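Local coordinates for GDNF family receptor alpha-3 (Homo sapiens, PDB 2GH0), which serves as a receptor for artemin, a growth factor that supports survival of sensory and sympathetic neurons, and on binding it brings about activation of RET, at residues L143-I146 with G147-M150; R112-L115 with V116-Q119; R102-C105 with F106-P109. One frame throughout, in Å; residues are numbered along the deposited sequence.

Contact 1: L143-I146 with G147-M150; sequences LGLI and GTAM
Leu145 and Thr148 meet at one carbonyl oxygen. Leu145 O accepts two bonds from Thr148, and each donor comes from a different direction. Thr148 OG1 lies 2.6 Å from Leu145 O, in the carbonyl plane and on a lone pair. Thr148 N is 3.0 Å from Leu145 O but stands above that plane. The first torsion of Thr148 (chi1 68°) makes this grip possible. It sets OG1 between the backbone N and the carbonyl carbon, directed back at Leu145, and CG2 comes within 3.5 Å of Leu145 O.

The same hydroxyl oxygen also accepts. Met150 N donates to Thr148 OG1 over 2.9 Å, which makes an ST turn. OG1 gives one bond and takes one, which should fix its rotation. Two overlapping beta turns lead into Thr148: type I from Leu143 to Ile146 and type II from Leu145 to Thr148, the second closed by Thr148 N on Leu145 O. Gly147 takes the third position of the second turn with a positive phi of 101°, where a CB would strike the carbonyl oxygen of Ile146. This is the loop from helix 135-143 to strand 152-154 of a GDNF/GAS1 domain. Thr151 OG1 also bonds to Gly147 N and Thr148 O.

The Leu145 side chain lies beside these bonds. Its CD2 branch is 3.9 Å from Thr148 OG1 and 4.1 Å from Met150 CB. Leu145 CB approaches Met150 O at 3.7 Å. The Leu145 and Met150 side chains run alongside each other, pointing the same way. Met150 then bends at chi2 and chi3 and leads off to Cys105 and Arg102. Ile146 CB starts away from Gly147-Met150, though CB and CG2 still touch Gly147 N. The side chain packs on Phe54 and Leu66.

Contact 2: R112-L115 with V116-Q119; sequences RSRL and VDFQ
Arg112 and Val116 are joined by one of the i to i+4 backbone bonds of helix 109-121 in the GDNF/GAS1 domain. Val116 N lies 2.8 Å from Arg112 O. Asp117, Phe118 and Gln119 donate in the same way to Ser113, Arg114 and Leu115.

One apolar side-chain pair forms. Leu115 CD1 meets Phe118 CD2 at 4.3 Å, obliquely to the ring. The Phe118 ring also stacks with Phe185 and meets Phe184 at about 90°.

Among the polar side chains, Arg114 NH1 is bonded to Gly144 O, and Arg114 NE stays 5.0 Å from Asp117 OD2, with no direct contact. The Asp117 carboxylate folds back over the helix (chi1 43°), and both oxygens face carbonyl oxygens. The approach of Asp117 OD1 to Arg114 O, 2.7 Å, sets acceptor against acceptor. It is not a hydrogen bond, and the placement is doubtful.

Two van der Waals approaches remain. Gln119 crosses Leu115: its chain is extended beyond CG, and Gln119 NE2 ends 4.1 Å from Leu115 CG. Val116 puts CG2 beside its own backbone N, and Val116 CG2 comes within 3.3 Å of Arg112 O.

Contact 3: R102-C105 with F106-P109; sequences RRLC and FSDP
The Phe106 ring has one face turned to Arg102. Arg102 O sits 3.3 Å above the ring plane, offset toward the rim. Arg102 CG lies over the same face, 3.8 Å from the ring centroid, and makes a CH-pi contact. Arg102 CD comes closest at the far end of the ring, 3.3 Å from Phe106 CZ. The guanidinium is nearly parallel to the ring, the planes 15° apart, but it is displaced past CE1 and so does not stack over the centre. With chi1 at -162°, Arg102 carries its chain alongside the phenyl group, pointing the same way. A bend at chi3 keeps Arg102 NE close to the ring, 3.5 Å from Phe106 CE1, while NH2 reaches a salt bridge with Glu177.

Leu104 O takes two bonds from Ser107. Ser107 OG donates at 2.6 Å to Leu104 O, only slightly tilted from the carbonyl plane. Ser107 N approaches Leu104 O at 3.2 Å from well above the plane. At chi1 73° OG sits between its own backbone N and carbonyl carbon, within bonding range of Leu104 O. Asp108 N closes the turn on Cys105 O at 3.1 Å.

Cys105 is joined by a disulfide to Cys111. Asp108 is the N-cap of helix 109-121, and its OD2 bonds to Cys111 N. The arrangement is a tight, disulfide-braced turn between consecutive helices of the cysteine-rich GDNF/GAS1 fold.

How the contacts relate
The contacts follow in series from the N terminus: contact 3, then contact 2, then contact 1. None nests in or crosses another. Contact 3 closes the short turn between helix 98-106 and helix 109-121. Contact 2 lies within the latter helix and closes no loop. Contact 1 shapes the loop from helix 135-143 into strand 152-154. This loop rests on both earlier contacts: Leu145 packs on Arg114 and Phe118, while Ala149 CB lies against Leu104. Between contacts 2 and 3, Leu115 CD2 lies 3.8 Å from Arg102 CG. Through these touches the two successive helices and the later loop are packed together in one GDNF/GAS1 domain.

Contact 1: L143-I146 with G147-M150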
loop_
_atom_site.group_PDB
_atom_site.type_symbol
_atom_site.label_atom_id
_atom_site.label_comp_id
_atom_site.label_asym_id
_atom_site.label_seq_id
_atom_site.Cartn_x
_atom_site.Cartn_y
_atom_site.Cartn_z
ATOM N N LEU C 143 12.266 27.019 38.086
ATOM C CA LEU C 143 11.705 26.349 36.912
ATOM C C LEU C 143 10.512 25.474 37.229
ATOM O O LEU C 143 9.595 25.349 36.417
ATOM C CB LEU C 143 12.770 25.584 36.076
ATOM C CG LEU C 143 14.009 26.419 35.618
ATOM C CD1 LEU C 143 14.837 25.477 34.806
ATOM C CD2 LEU C 143 13.587 27.537 34.773
ATOM N N GLY C 144 10.482 24.943 38.434
ATOM C CA GLY C 144 9.319 24.211 38.992
ATOM C C GLY C 144 8.016 25.003 39.132
ATOM O O GLY C 144 6.954 24.418 39.381
ATOM N N LEU C 145 8.053 26.318 38.903
ATOM C CA LEU C 145 6.799 27.119 38.932
ATOM C C LEU C 145 6.186 27.268 37.521
ATOM O O LEU C 145 5.016 27.623 37.399
ATOM C CB LEU C 145 7.029 28.508 39.615
ATOM C CG LEU C 145 7.091 28.433 41.152
ATOM C CD1 LEU C 145 7.683 29.733 41.660
ATOM C CD2 LEU C 145 5.728 28.215 41.731
ATOM N N ILE C 146 6.931 26.865 36.484
ATOM C CA ILE C 146 6.487 27.045 35.108
ATOM C C ILE C 146 5.437 26.012 34.744
ATOM O O ILE C 146 5.651 24.806 34.929
ATOM C CB ILE C 146 7.677 27.066 34.145
ATOM C CG1 ILE C 146 8.518 28.244 34.464
ATOM C CG2 ILE C 146 7.234 27.358 32.708
ATOM C CD1 ILE C 146 9.783 28.262 33.787
ATOM N N GLY C 147 4.248 26.494 34.349
ATOM C CA GLY C 147 3.076 25.612 34.211
ATOM C C GLY C 147 2.092 25.688 35.399
ATOM O O GLY C 147 1.008 25.060 35.355
ATOM N N THR C 148 2.451 26.396 36.465
ATOM C CA THR C 148 1.502 26.620 37.571
ATOM C C THR C 148 0.769 27.949 37.356
ATOM O O THR C 148 1.056 28.682 36.406
ATOM C CB THR C 148 2.203 26.694 38.936
ATOM O OG1 THR C 148 3.019 27.893 38.999
ATOM C CG2 THR C 148 3.033 25.431 39.245
ATOM N N ALA C 149 -0.159 28.287 38.246
ATOM C CA ALA C 149 -0.744 29.621 38.224
ATOM C C ALA C 149 0.326 30.700 38.431
ATOM O O ALA C 149 0.152 31.838 37.970
ATOM C CB ALA C 149 -1.872 29.769 39.292
ATOM N N MET C 150 1.433 30.371 39.102
ATOM C CA MET C 150 2.469 31.356 39.347
ATOM C C MET C 150 3.600 31.240 38.358
ATOM O O MET C 150 4.751 31.259 38.792
ATOM C CB MET C 150 3.093 31.170 40.736
ATOM C CG MET C 150 2.109 31.223 41.903
ATOM S SD MET C 150 1.540 32.846 42.269
ATOM C CE MET C 150 2.690 33.501 43.430
#

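Contact 2: R112-L115 with V116-Q119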
loop_
_atom_site.group_PDB
_atom_site.type_symbol
_atom_site.label_atom_id
_atom_site.label_comp_id
_atom_site.label_asym_id
_atom_site.label_seq_id
_atom_site.Cartn_x
_atom_site.Cartn_y
_atom_site.Cartn_z
ATOM N N ARG C 112 0.765 25.313 45.450
ATOM C CA ARG C 112 1.246 25.730 46.782
ATOM C C ARG C 112 2.659 25.158 47.111
ATOM O O ARG C 112 3.579 25.885 47.549
ATOM C CB ARG C 112 0.237 25.345 47.891
ATOM C CG ARG C 112 0.762 25.880 49.257
ATOM C CD ARG C 112 -0.002 25.334 50.417
ATOM N NE ARG C 112 -1.346 25.877 50.492
ATOM C CZ ARG C 112 -1.701 27.034 51.079
ATOM N NH1 ARG C 112 -0.805 27.876 51.618
ATOM N NH2 ARG C 112 -2.984 27.366 51.082
ATOM N N SER C 113 2.819 23.854 46.886
ATOM C CA SER C 113 4.093 23.164 47.104
ATOM C C SER C 113 5.272 23.719 46.258
ATOM O O SER C 113 6.401 23.854 46.758
ATOM C CB SER C 113 3.859 21.663 46.859
ATOM O OG SER C 113 5.049 20.893 46.914
ATOM N N ARG C 114 5.025 24.037 44.984
ATOM C CA ARG C 114 6.072 24.632 44.117
ATOM C C ARG C 114 6.458 25.993 44.602
ATOM O O ARG C 114 7.656 26.376 44.539
ATOM C CB ARG C 114 5.623 24.673 42.676
ATOM C CG ARG C 114 5.267 23.200 42.171
ATOM C CD ARG C 114 6.629 22.418 42.010
ATOM N NE ARG C 114 6.402 21.012 41.633
ATOM C CZ ARG C 114 6.327 20.602 40.368
ATOM N NH1 ARG C 114 6.464 21.494 39.417
ATOM N NH2 ARG C 114 6.152 19.310 40.032
ATOM N N LEU C 115 5.448 26.735 45.080
ATOM C CA LEU C 115 5.720 28.118 45.601
ATOM C C LEU C 115 6.479 28.037 46.919
ATOM O O LEU C 115 7.416 28.789 47.129
ATOM C CB LEU C 115 4.454 28.967 45.754
ATOM C CG LEU C 115 4.699 30.449 46.120
ATOM C CD1 LEU C 115 5.496 31.245 45.058
ATOM C CD2 LEU C 115 3.393 31.161 46.424
ATOM N N VAL C 116 6.104 27.102 47.778
ATOM C CA VAL C 116 6.919 26.853 48.967
ATOM C C VAL C 116 8.396 26.533 48.629
ATOM O O VAL C 116 9.307 27.089 49.252
ATOM C CB VAL C 116 6.345 25.780 49.823
ATOM C CG1 VAL C 116 7.364 25.319 50.830
ATOM C CG2 VAL C 116 5.089 26.299 50.502
ATOM N N ASP C 117 8.654 25.660 47.660
ATOM C CA ASP C 117 10.060 25.375 47.448
ATOM C C ASP C 117 10.815 26.550 46.852
ATOM O O ASP C 117 11.997 26.701 47.142
ATOM C CB ASP C 117 10.376 24.031 46.777
ATOM C CG ASP C 117 9.493 23.701 45.636
ATOM O OD1 ASP C 117 9.585 24.451 44.632
ATOM O OD2 ASP C 117 8.826 22.586 45.675
ATOM N N PHE C 118 10.165 27.381 46.046
ATOM C CA PHE C 118 10.844 28.557 45.474
ATOM C C PHE C 118 11.220 29.547 46.618
ATOM O O PHE C 118 12.332 30.134 46.680
ATOM C CB PHE C 118 9.910 29.195 44.426
ATOM C CG PHE C 118 10.396 30.536 43.912
ATOM C CD1 PHE C 118 11.573 30.621 43.170
ATOM C CD2 PHE C 118 9.715 31.663 44.176
ATOM C CE1 PHE C 118 12.032 31.820 42.713
ATOM C CE2 PHE C 118 10.198 32.912 43.730
ATOM C CZ PHE C 118 11.345 32.975 43.007
ATOM N N GLN C 119 10.295 29.726 47.551
ATOM C CA GLN C 119 10.576 30.555 48.746
ATOM C C GLN C 119 11.680 30.012 49.650
ATOM O O GLN C 119 12.364 30.791 50.273
ATOM C CB GLN C 119 9.298 30.671 49.585
ATOM C CG GLN C 119 8.301 31.501 48.841
ATOM C CD GLN C 119 6.956 31.672 49.588
ATOM O OE1 GLN C 119 6.586 30.895 50.511
ATOM N NE2 GLN C 119 6.209 32.696 49.163
#

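Contact 3: R102-C105 with F106-P109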
loop_
_atom_site.group_PDB
_atom_site.type_symbol
_atom_site.label_atom_id
_atom_site.label_comp_id
_atom_site.label_asym_id
_atom_site.label_seq_id
_atom_site.Cartn_x
_atom_site.Cartn_y
_atom_site.Cartn_z
ATOM N N ARG C 102 -1.667 34.528 43.736
ATOM C CA ARG C 102 -1.201 33.613 44.789
ATOM C C ARG C 102 -2.337 32.853 45.455
ATOM O O ARG C 102 -2.183 31.699 45.823
ATOM C CB ARG C 102 -0.467 34.380 45.891
ATOM C CG ARG C 102 0.398 33.445 46.767
ATOM C CD ARG C 102 1.231 34.199 47.837
ATOM N NE ARG C 102 0.354 35.069 48.643
ATOM C CZ ARG C 102 0.799 35.968 49.521
ATOM N NH1 ARG C 102 2.091 36.052 49.749
ATOM N NH2 ARG C 102 -0.051 36.739 50.205
ATOM N N ARG C 103 -3.476 33.507 45.612
ATOM C CA ARG C 103 -4.652 32.861 46.217
ATOM C C ARG C 103 -5.177 31.718 45.334
ATOM O O ARG C 103 -5.794 30.665 45.889
ATOM C CB ARG C 103 -5.753 33.861 46.398
ATOM C CG ARG C 103 -6.945 33.228 47.262
ATOM C CD ARG C 103 -7.796 34.336 47.740
ATOM N NE ARG C 103 -9.177 34.187 47.256
ATOM C CZ ARG C 103 -9.546 34.467 45.998
ATOM N NH1 ARG C 103 -8.629 34.901 45.072
ATOM N NH2 ARG C 103 -10.845 34.298 45.687
ATOM N N LEU C 104 -4.968 31.952 43.991
ATOM C CA LEU C 104 -5.413 30.936 43.020
ATOM C C LEU C 104 -4.386 29.824 43.126
ATOM O O LEU C 104 -4.753 28.648 43.154
ATOM C CB LEU C 104 -5.520 31.492 41.586
ATOM C CG LEU C 104 -5.785 30.482 40.422
ATOM C CD1 LEU C 104 -7.121 29.733 40.551
ATOM C CD2 LEU C 104 -5.662 31.137 39.041
ATOM N N CYS C 105 -3.095 30.184 43.150
ATOM C CA CYS C 105 -2.074 29.226 43.516
ATOM C C CYS C 105 -2.388 28.400 44.803
ATOM O O CYS C 105 -2.336 27.155 44.794
ATOM C CB CYS C 105 -0.695 29.918 43.596
ATOM S SG CYS C 105 0.579 28.760 43.939
ATOM N N PHE C 106 -2.734 29.070 45.898
ATOM C CA PHE C 106 -2.919 28.388 47.158
ATOM C C PHE C 106 -4.023 27.342 47.080
ATOM O O PHE C 106 -4.046 26.392 47.877
ATOM C CB PHE C 106 -3.211 29.393 48.285
ATOM C CG PHE C 106 -2.004 30.174 48.757
ATOM C CD1 PHE C 106 -2.180 31.396 49.401
ATOM C CD2 PHE C 106 -0.714 29.691 48.582
ATOM C CE1 PHE C 106 -1.082 32.151 49.898
ATOM C CE2 PHE C 106 0.402 30.428 49.041
ATOM C CZ PHE C 106 0.196 31.662 49.722
ATOM N N SER C 107 -4.982 27.529 46.162
ATOM C CA SER C 107 -6.176 26.639 46.064
ATOM C C SER C 107 -5.867 25.226 45.521
ATOM O O SER C 107 -6.678 24.270 45.687
ATOM C CB SER C 107 -7.248 27.283 45.171
ATOM O OG SER C 107 -6.860 27.233 43.798
ATOM N N ASP C 108 -4.708 25.097 44.870
ATOM C CA ASP C 108 -4.234 23.822 44.264
ATOM C C ASP C 108 -3.017 23.320 45.022
ATOM O O ASP C 108 -1.992 24.020 45.035
ATOM C CB ASP C 108 -3.776 24.043 42.804
ATOM C CG ASP C 108 -3.068 22.800 42.211
ATOM O OD1 ASP C 108 -3.643 21.698 42.203
ATOM O OD2 ASP C 108 -1.920 22.933 41.752
ATOM N N PRO C 109 -3.113 22.121 45.627
ATOM C CA PRO C 109 -1.956 21.597 46.363
ATOM C C PRO C 109 -0.579 21.588 45.644
ATOM O O PRO C 109 0.436 21.907 46.295
ATOM C CB PRO C 109 -2.385 20.170 46.687
ATOM C CG PRO C 109 -3.932 20.281 46.829
ATOM C CD PRO C 109 -4.281 21.208 45.706
#